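Local coordinates for LBCATS-a (Synthetic construct, PDB 5EY5), which probably serves as a tryptophan synthase alpha chain, splitting indole-3-glycerol phosphate into indole and glyceraldehyde 3-phosphate, and binds sn-glycerol-3-phosphate in its barrel, at residues Glu16-Pro21 and Gly44-Glu49; Asn2-Ala7 and Pro96-Thr101; Leu34-Ala39 and Asp248-Val253. All blocks are in the same frame, centred on the assembly; numbering follows the deposited sequence.

Contact 1: Glu16-Pro21 and Gly44-Glu49; sequences EKALIP and GADIIE. With G3P (sn-glycerol-3-phosphate), chain E.
Leu-19 and Asp-46 are joined by two nearly straight hydrogen bonds. Asp-46 N donates to Leu-19 O (2.9 Å, N-H...O angle 170°), and Leu-19 N donates to Asp-46 OD2 (2.9 Å, 169°), using that oxygen's anti lone pair. The carboxylate can return to the same residue because Asp-46 CG lies beside its own backbone N (chi1 -62°). OD2 also forms a salt bridge with Arg-261. With an alanine in place of Asp-46, Leu-19 N would probably lose its acceptor and Arg-261 the carboxylate it pairs with. Farther along, Glu-49 N donates to Pro-21 O at 2.9 Å. Between these bonds Ile-20 CA approaches Ile-47 O at 3.3 Å in a CA-H...O contact, while Ile-47 N is buried without a partner.

The apolar contacts follow the same line. Ala-45 CB presses on the Pro-21 ring, 3.5 Å from CD, a tight carbon contact. Ile-20 and Ile-47 lie side by side, with Ile-20 CG1 4.1 Å from Ile-47 CB.

Glu-49 carries the contact to the ligand. Its extended chain passes Ile-20 CG2, and OE2 accepts a hydrogen bond from O1 of sn-glycerol-3-phosphate at 2.5 Å.

This is the first beta-alpha-beta unit of the TIM barrel: parallel strands 18-24 and 48-51, connected through helix 30-42, whose Leu-40 meets both Pro-21 and Ile-48. Strand 229-232 bonds to the backbone of Ile-20, strand 97-100 flanks strand 48-51, and Leu-11 of helix 3-14 covers Ala-18 and Asp-46.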
loop_
_atom_site.group_PDB
_atom_site.type_symbol
_atom_site.label_atom_id
_atom_site.label_comp_id
_atom_site.label_asym_id
_atom_site.label_seq_id
_atom_site.Cartn_x
_atom_site.Cartn_y
_atom_site.Cartn_z
ATOM N N GLU A 16 -9.962 -51.580 42.157
ATOM C CA GLU A 16 -9.487 -51.379 40.789
ATOM C C GLU A 16 -9.631 -49.924 40.348
ATOM O O GLU A 16 -10.287 -49.107 40.997
ATOM C CB GLU A 16 -10.235 -52.299 39.822
ATOM C CG GLU A 16 -9.963 -53.765 40.080
ATOM C CD GLU A 16 -10.940 -54.675 39.372
ATOM O OE1 GLU A 16 -11.770 -54.168 38.589
ATOM O OE2 GLU A 16 -10.877 -55.900 39.611
ATOM N N LYS A 17 -8.997 -49.608 39.215
ATOM C CA LYS A 17 -8.937 -48.260 38.664
ATOM C C LYS A 17 -9.630 -48.226 37.310
ATOM O O LYS A 17 -9.531 -49.182 36.525
ATOM C CB LYS A 17 -7.478 -47.796 38.506
ATOM C CG LYS A 17 -6.668 -47.818 39.772
ATOM C CD LYS A 17 -7.248 -46.869 40.790
ATOM C CE LYS A 17 -6.346 -46.745 41.998
ATOM N NZ LYS A 17 -6.920 -45.778 42.960
ATOM N N ALA A 18 -10.343 -47.135 37.043
ATOM C CA ALA A 18 -11.080 -47.003 35.795
ATOM C C ALA A 18 -10.137 -46.664 34.648
ATOM O O ALA A 18 -9.351 -45.712 34.736
ATOM C CB ALA A 18 -12.161 -45.925 35.901
ATOM N N LEU A 19 -10.213 -47.459 33.581
ATOM C CA LEU A 19 -9.585 -47.146 32.305
ATOM C C LEU A 19 -10.651 -46.557 31.390
ATOM O O LEU A 19 -11.687 -47.188 31.151
ATOM C CB LEU A 19 -8.970 -48.388 31.666
ATOM C CG LEU A 19 -8.567 -48.232 30.194
ATOM C CD1 LEU A 19 -7.449 -47.222 30.080
ATOM C CD2 LEU A 19 -8.135 -49.581 29.622
ATOM N N ILE A 20 -10.405 -45.355 30.893
ATOM C CA ILE A 20 -11.429 -44.620 30.157
ATOM C C ILE A 20 -10.867 -44.270 28.791
ATOM O O ILE A 20 -10.209 -43.233 28.656
ATOM C CB ILE A 20 -11.859 -43.356 30.915
ATOM C CG1 ILE A 20 -12.299 -43.702 32.349
ATOM C CG2 ILE A 20 -12.919 -42.593 30.130
ATOM C CD1 ILE A 20 -12.208 -42.537 33.326
ATOM N N PRO A 21 -11.078 -45.091 27.762
ATOM C CA PRO A 21 -10.589 -44.718 26.429
ATOM C C PRO A 21 -11.459 -43.642 25.796
ATOM O O PRO A 21 -12.677 -43.593 26.006
ATOM C CB PRO A 21 -10.656 -46.033 25.635
ATOM C CG PRO A 21 -11.645 -46.887 26.356
ATOM C CD PRO A 21 -11.566 -46.487 27.812
ATOM N N GLY A 44 -11.551 -54.381 28.393
ATOM C CA GLY A 44 -11.590 -54.006 29.794
ATOM C C GLY A 44 -11.950 -52.560 30.074
ATOM O O GLY A 44 -11.979 -52.170 31.247
ATOM N N ALA A 45 -12.223 -51.750 29.053
ATOM C CA ALA A 45 -12.588 -50.361 29.291
ATOM C C ALA A 45 -13.775 -50.285 30.241
ATOM O O ALA A 45 -14.717 -51.080 30.160
ATOM C CB ALA A 45 -12.920 -49.662 27.977
ATOM N N ASP A 46 -13.722 -49.322 31.155
ATOM C CA ASP A 46 -14.766 -49.190 32.161
ATOM C C ASP A 46 -15.779 -48.133 31.798
ATOM O O ASP A 46 -16.957 -48.261 32.142
ATOM C CB ASP A 46 -14.158 -48.847 33.518
ATOM C CG ASP A 46 -13.230 -49.924 34.021
ATOM O OD1 ASP A 46 -13.742 -50.948 34.518
ATOM O OD2 ASP A 46 -11.996 -49.742 33.922
ATOM N N ILE A 47 -15.321 -47.085 31.131
ATOM C CA ILE A 47 -16.154 -46.014 30.618
ATOM C C ILE A 47 -15.571 -45.664 29.267
ATOM O O ILE A 47 -14.350 -45.708 29.085
ATOM C CB ILE A 47 -16.152 -44.775 31.532
ATOM C CG1 ILE A 47 -16.656 -45.135 32.939
ATOM C CG2 ILE A 47 -16.954 -43.632 30.874
ATOM C CD1 ILE A 47 -16.352 -44.073 34.008
ATOM N N ILE A 48 -16.432 -45.339 28.313
ATOM C CA ILE A 48 -15.990 -45.001 26.970
ATOM C C ILE A 48 -16.404 -43.573 26.688
ATOM O O ILE A 48 -17.588 -43.225 26.821
ATOM C CB ILE A 48 -16.555 -45.960 25.916
ATOM C CG1 ILE A 48 -15.890 -47.325 26.068
ATOM C CG2 ILE A 48 -16.352 -45.358 24.519
ATOM C CD1 ILE A 48 -16.589 -48.423 25.336
ATOM N N GLU A 49 -15.420 -42.743 26.333
ATOM C CA GLU A 49 -15.664 -41.409 25.816
ATOM C C GLU A 49 -15.748 -41.465 24.299
ATOM O O GLU A 49 -14.851 -42.002 23.638
ATOM C CB GLU A 49 -14.561 -40.441 26.243
ATOM C CG GLU A 49 -14.540 -40.129 27.727
ATOM C CD GLU A 49 -13.398 -39.198 28.121
ATOM O OE1 GLU A 49 -13.157 -39.044 29.334
ATOM O OE2 GLU A 49 -12.751 -38.620 27.218
HETATM O O1 G3P E . -10.635 -37.223 27.005
HETATM C C1 G3P E . -9.977 -36.425 26.067
HETATM C C2 G3P E . -8.785 -37.166 25.470
HETATM O O2 G3P E . -8.430 -36.489 24.297
HETATM C C3 G3P E . -7.605 -37.252 26.460
HETATM O O1P G3P E . -6.509 -36.462 26.062
HETATM O O4P G3P E . -5.821 -37.225 23.718
HETATM O O2P G3P E . -4.023 -36.322 25.221
HETATM O O3P G3P E . -4.989 -38.511 25.702
HETATM P P G3P E . -5.307 -37.141 25.151
#

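Contact 2: Asn2-Ala7 and Pro96-Thr101; sequences NRIAEA and PIVFLT
Arg-3 and Pro-96 make the nearest backbone approach, 5.3 Å between their CA atoms, where the first turn of helix 3-14 meets the residue leading into strand 97-100; no hydrogen bond crosses between the segments.

The proline ring is the central piece, accounting for 83 Å² of the 203 Å² buried. Its CG rests 3.4 Å from Arg-3 O, the carbonyl that also accepts the helical bond from Ala-7 N, and lies 3.8 Å from Ala-7 CB. Arg-3 CB sits against the same ring, so residues 3 and 7, one turn apart, hold it from the helix side. Ile-4 adds the inward reach. With CG1 beside the backbone N (chi1 -67°) and the chain extended beyond it (chi2 171°), its CG1 passes Pro-96 CB at 4.0 Å and its CD1 arrives 3.8 Å from Val-98 CG2, the two side chains crossing at about a right angle.

The polar groups work around this apolar patch. Asn-2 is the N-cap: its OD1 takes the N-H of Ile-4 at 2.8 Å, in the carbonyl plane on a lone pair, and its ND2 bonds to the backbone oxygens of Asp-124 and Gly-147. Beyond CB, Arg-3 runs away from the contact in an extended chain to Thr-93 O, through NE, and to a salt bridge with Asp-124, whose other carboxylate oxygen accepts from Ile-97 N.

Val-98, next to Ile-127 and Ile-151 of two further strands, points into the barrel interior, its side chain about 8 Å from the bound ligand. A helix preceding the first strand and laid across the N-terminal ends of the barrel strands is a familiar feature of tryptophan synthase alpha chains, and this contact is part of that closure.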
loop_
_atom_site.group_PDB
_atom_site.type_symbol
_atom_site.label_atom_id
_atom_site.label_comp_id
_atom_site.label_asym_id
_atom_site.label_seq_id
_atom_site.Cartn_x
_atom_site.Cartn_y
_atom_site.Cartn_z
ATOM N N ASN A 2 -26.843 -43.411 37.933
ATOM C CA ASN A 2 -26.114 -43.279 36.676
ATOM C C ASN A 2 -25.136 -44.439 36.496
ATOM O O ASN A 2 -24.505 -44.897 37.456
ATOM C CB ASN A 2 -25.370 -41.935 36.645
ATOM C CG ASN A 2 -24.910 -41.535 35.241
ATOM O OD1 ASN A 2 -23.900 -42.030 34.739
ATOM N ND2 ASN A 2 -25.645 -40.608 34.612
ATOM N N ARG A 3 -25.034 -44.931 35.253
ATOM C CA ARG A 3 -24.053 -45.967 34.932
ATOM C C ARG A 3 -22.642 -45.560 35.334
ATOM O O ARG A 3 -21.817 -46.413 35.683
ATOM C CB ARG A 3 -24.080 -46.283 33.433
ATOM C CG ARG A 3 -25.306 -47.065 32.991
ATOM C CD ARG A 3 -25.169 -47.492 31.529
ATOM N NE ARG A 3 -26.373 -48.154 31.034
ATOM C CZ ARG A 3 -27.322 -47.557 30.316
ATOM N NH1 ARG A 3 -27.218 -46.274 29.998
ATOM N NH2 ARG A 3 -28.381 -48.250 29.914
ATOM N N ILE A 4 -22.317 -44.270 35.237
ATOM C CA ILE A 4 -20.976 -43.836 35.625
ATOM C C ILE A 4 -20.750 -44.095 37.106
ATOM O O ILE A 4 -19.730 -44.670 37.509
ATOM C CB ILE A 4 -20.761 -42.356 35.276
ATOM C CG1 ILE A 4 -20.757 -42.155 33.752
ATOM C CG2 ILE A 4 -19.453 -41.877 35.873
ATOM C CD1 ILE A 4 -20.771 -40.692 33.343
ATOM N N ALA A 5 -21.706 -43.684 37.938
ATOM C CA ALA A 5 -21.603 -43.944 39.369
ATOM C C ALA A 5 -21.510 -45.440 39.652
ATOM O O ALA A 5 -20.688 -45.875 40.464
ATOM C CB ALA A 5 -22.791 -43.323 40.103
ATOM N N GLU A 6 -22.347 -46.245 38.987
ATOM C CA GLU A 6 -22.310 -47.691 39.210
ATOM C C GLU A 6 -20.945 -48.272 38.863
ATOM O O GLU A 6 -20.397 -49.083 39.612
ATOM C CB GLU A 6 -23.399 -48.390 38.395
ATOM C CG GLU A 6 -24.785 -47.836 38.610
ATOM C CD GLU A 6 -25.861 -48.620 37.876
ATOM O OE1 GLU A 6 -25.550 -49.247 36.837
ATOM O OE2 GLU A 6 -27.020 -48.608 38.347
ATOM N N ALA A 7 -20.373 -47.851 37.737
ATOM C CA ALA A 7 -19.050 -48.325 37.349
ATOM C C ALA A 7 -17.986 -47.995 38.399
ATOM O O ALA A 7 -17.166 -48.850 38.745
ATOM C CB ALA A 7 -18.666 -47.725 36.006
ATOM N N PRO A 96 -20.823 -47.599 30.483
ATOM C CA PRO A 96 -21.127 -46.167 30.485
ATOM C C PRO A 96 -20.542 -45.500 29.252
ATOM O O PRO A 96 -19.396 -45.751 28.868
ATOM C CB PRO A 96 -20.469 -45.656 31.777
ATOM C CG PRO A 96 -20.293 -46.895 32.627
ATOM C CD PRO A 96 -20.029 -48.001 31.656
ATOM N N ILE A 97 -21.349 -44.654 28.626
ATOM C CA ILE A 97 -20.964 -43.907 27.433
ATOM C C ILE A 97 -21.016 -42.429 27.781
ATOM O O ILE A 97 -22.008 -41.958 28.351
ATOM C CB ILE A 97 -21.890 -44.223 26.241
ATOM C CG1 ILE A 97 -21.742 -45.681 25.829
ATOM C CG2 ILE A 97 -21.596 -43.291 25.041
ATOM C CD1 ILE A 97 -20.412 -45.977 25.181
ATOM N N VAL A 98 -19.938 -41.714 27.465
ATOM C CA VAL A 98 -19.841 -40.269 27.648
ATOM C C VAL A 98 -19.628 -39.639 26.281
ATOM O O VAL A 98 -18.765 -40.094 25.517
ATOM C CB VAL A 98 -18.691 -39.893 28.601
ATOM C CG1 VAL A 98 -18.513 -38.363 28.664
ATOM C CG2 VAL A 98 -18.960 -40.461 29.990
ATOM N N PHE A 99 -20.430 -38.616 25.967
ATOM C CA PHE A 99 -20.219 -37.772 24.793
ATOM C C PHE A 99 -19.305 -36.619 25.170
ATOM O O PHE A 99 -19.593 -35.879 26.119
ATOM C CB PHE A 99 -21.531 -37.202 24.244
ATOM C CG PHE A 99 -22.250 -38.109 23.303
ATOM C CD1 PHE A 99 -21.810 -39.404 23.098
ATOM C CD2 PHE A 99 -23.370 -37.661 22.608
ATOM C CE1 PHE A 99 -22.487 -40.250 22.223
ATOM C CE2 PHE A 99 -24.046 -38.486 21.736
ATOM C CZ PHE A 99 -23.600 -39.791 21.539
ATOM N N LEU A 100 -18.213 -36.450 24.418
ATOM C CA LEU A 100 -17.353 -35.286 24.560
ATOM C C LEU A 100 -17.654 -34.413 23.358
ATOM O O LEU A 100 -17.432 -34.818 22.209
ATOM C CB LEU A 100 -15.875 -35.684 24.647
ATOM C CG LEU A 100 -14.836 -34.598 24.941
ATOM C CD1 LEU A 100 -13.578 -35.230 25.544
ATOM C CD2 LEU A 100 -14.502 -33.796 23.676
ATOM N N THR A 101 -18.251 -33.256 23.604
ATOM C CA THR A 101 -18.704 -32.440 22.492
ATOM C C THR A 101 -18.471 -30.986 22.842
ATOM O O THR A 101 -18.660 -30.594 23.989
ATOM C CB THR A 101 -20.191 -32.682 22.163
ATOM O OG1 THR A 101 -20.620 -31.776 21.133
ATOM C CG2 THR A 101 -21.078 -32.499 23.388
#

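Contact 3: Leu34-Ala39 and Asp248-Val253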
loop_
_atom_site.group_PDB
_atom_site.type_symbol
_atom_site.label_atom_id
_atom_site.label_comp_id
_atom_site.label_asym_id
_atom_site.label_seq_id
_atom_site.Cartn_x
_atom_site.Cartn_y
_atom_site.Cartn_z
ATOM N N LEU A 34 -18.482 -48.334 16.119
ATOM C CA LEU A 34 -19.215 -49.411 16.768
ATOM C C LEU A 34 -18.309 -50.607 17.043
ATOM O O LEU A 34 -18.202 -51.075 18.180
ATOM C CB LEU A 34 -20.395 -49.826 15.882
ATOM C CG LEU A 34 -21.435 -50.717 16.546
ATOM C CD1 LEU A 34 -21.827 -50.090 17.879
ATOM C CD2 LEU A 34 -22.631 -50.846 15.632
ATOM N N GLU A 35 -17.678 -51.144 15.992
ATOM C CA GLU A 35 -16.712 -52.226 16.182
ATOM C C GLU A 35 -15.677 -51.865 17.244
ATOM O O GLU A 35 -15.336 -52.698 18.091
ATOM C CB GLU A 35 -16.018 -52.553 14.862
ATOM C CG GLU A 35 -16.794 -53.480 13.946
ATOM C CD GLU A 35 -15.878 -54.286 13.026
ATOM O OE1 GLU A 35 -15.492 -53.765 11.953
ATOM O OE2 GLU A 35 -15.537 -55.439 13.388
ATOM N N LEU A 36 -15.192 -50.617 17.232
ATOM C CA LEU A 36 -14.165 -50.192 18.186
ATOM C C LEU A 36 -14.703 -50.168 19.609
ATOM O O LEU A 36 -14.051 -50.666 20.535
ATOM C CB LEU A 36 -13.611 -48.818 17.797
ATOM C CG LEU A 36 -12.725 -48.875 16.553
ATOM C CD1 LEU A 36 -12.366 -47.483 16.055
ATOM C CD2 LEU A 36 -11.476 -49.710 16.828
ATOM N N VAL A 37 -15.896 -49.597 19.804
ATOM C CA VAL A 37 -16.510 -49.606 21.129
ATOM C C VAL A 37 -16.595 -51.027 21.658
ATOM O O VAL A 37 -16.214 -51.307 22.804
ATOM C CB VAL A 37 -17.897 -48.945 21.092
ATOM C CG1 VAL A 37 -18.568 -49.063 22.466
ATOM C CG2 VAL A 37 -17.774 -47.483 20.636
ATOM N N ARG A 38 -17.092 -51.948 20.826
ATOM C CA ARG A 38 -17.237 -53.329 21.268
ATOM C C ARG A 38 -15.881 -53.918 21.629
ATOM O O ARG A 38 -15.739 -54.592 22.657
ATOM C CB ARG A 38 -17.932 -54.159 20.186
ATOM C CG ARG A 38 -19.452 -53.992 20.144
ATOM C CD ARG A 38 -20.038 -54.511 18.848
ATOM N NE ARG A 38 -21.468 -54.221 18.749
ATOM C CZ ARG A 38 -22.175 -54.285 17.624
ATOM N NH1 ARG A 38 -21.587 -54.628 16.482
ATOM N NH2 ARG A 38 -23.473 -54.003 17.638
ATOM N N ALA A 39 -14.870 -53.653 20.800
ATOM C CA ALA A 39 -13.511 -54.073 21.116
ATOM C C ALA A 39 -13.034 -53.462 22.426
ATOM O O ALA A 39 -12.386 -54.140 23.229
ATOM C CB ALA A 39 -12.567 -53.693 19.974
ATOM N N ASP A 248 -8.534 -54.065 10.348
ATOM C CA ASP A 248 -7.528 -54.468 11.332
ATOM C C ASP A 248 -7.098 -53.301 12.224
ATOM O O ASP A 248 -6.230 -53.454 13.093
ATOM C CB ASP A 248 -6.306 -55.051 10.624
ATOM N N ILE A 249 -7.678 -52.123 11.997
ATOM C CA ILE A 249 -7.661 -51.074 13.012
ATOM C C ILE A 249 -8.086 -51.643 14.360
ATOM O O ILE A 249 -7.587 -51.230 15.412
ATOM C CB ILE A 249 -8.581 -49.915 12.573
ATOM C CG1 ILE A 249 -8.094 -49.310 11.252
ATOM C CG2 ILE A 249 -8.644 -48.857 13.651
ATOM C CD1 ILE A 249 -9.211 -48.808 10.357
ATOM N N VAL A 250 -8.995 -52.616 14.350
ATOM C CA VAL A 250 -9.553 -53.145 15.590
ATOM C C VAL A 250 -8.484 -53.874 16.398
ATOM O O VAL A 250 -8.368 -53.677 17.612
ATOM C CB VAL A 250 -10.748 -54.063 15.283
ATOM C CG1 VAL A 250 -11.353 -54.608 16.572
ATOM C CG2 VAL A 250 -11.795 -53.313 14.459
ATOM N N GLU A 251 -7.691 -54.725 15.739
ATOM C CA GLU A 251 -6.696 -55.519 16.456
ATOM C C GLU A 251 -5.636 -54.636 17.101
ATOM O O GLU A 251 -5.227 -54.886 18.240
ATOM C CB GLU A 251 -6.043 -56.531 15.514
ATOM N N GLU A 252 -5.165 -53.609 16.388
ATOM C CA GLU A 252 -4.148 -52.727 16.955
ATOM C C GLU A 252 -4.697 -51.987 18.163
ATOM O O GLU A 252 -4.046 -51.909 19.213
ATOM C CB GLU A 252 -3.652 -51.739 15.898
ATOM N N VAL A 253 -5.910 -51.455 18.042
ATOM C CA VAL A 253 -6.534 -50.781 19.176
ATOM C C VAL A 253 -6.759 -51.772 20.314
ATOM O O VAL A 253 -6.423 -51.501 21.473
ATOM C CB VAL A 253 -7.843 -50.095 18.741
ATOM C CG1 VAL A 253 -8.683 -49.752 19.940
ATOM C CG2 VAL A 253 -7.538 -48.842 17.939
#
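Leu-36 and Val-250 meet without help from the guanidinium of Arg-38, which is turned back along its own helix: one face is covered by Leu-34 CG, 3.8 Å above the plane and over its centre. The interface itself is aliphatic and lies in the outer helical layer of the TIM barrel. Helix 30-42, which follows the first strand, is flanked there by helix 249-263, which comes after the last. The local axes approach to 9.8 Å and run nearly in the same direction, 29° apart, with no hydrogen bond between the segments.

Leu-36 supplies the main projection. Its CD2 touches three residues of the other helix: Val-253 CB at 4.1 Å, Val-250 CA at 4.1 Å and, more loosely, Ile-249 CG2 at 4.3 Å. It meets the Val-253 side chain at about a right angle. Ile-240 of helix 234-241 packs on Leu-36, Ile-249 and Val-253 alike, and so closes this side of the cluster.

Val-250 divides its two branches between neighbours. CG2 lies 4.3 Å from Glu-35 CB, whereas CG1, anti to the backbone N (chi1 -179°), reaches one turn farther along helix 30-42 and ends 3.7 Å from Ala-39 CB.

In the fold
All three contacts are largely buried, but at different depths. The centres of contacts 1 and 2 lie about 9 and about 8 Å from the centre of the chain, that of contact 3 about 17 Å away, in the helical layer. Contacts 1 and 2 share the sheet: Ile-48 N and O are placed to bond with Pro-96 O and Val-98 N, which sets strand 48-51 beside strand 97-100. Helix 30-42 of contact 3 is the crossover between the strands of contact 1, and Val-37 CG1 packs on Ile-48 CD1 at 3.5 Å. Chemistry follows place: strand pairing and a ligand bond in contact 1, apolar packing at the barrel's end in contact 2, aliphatic helix-helix packing in contact 3.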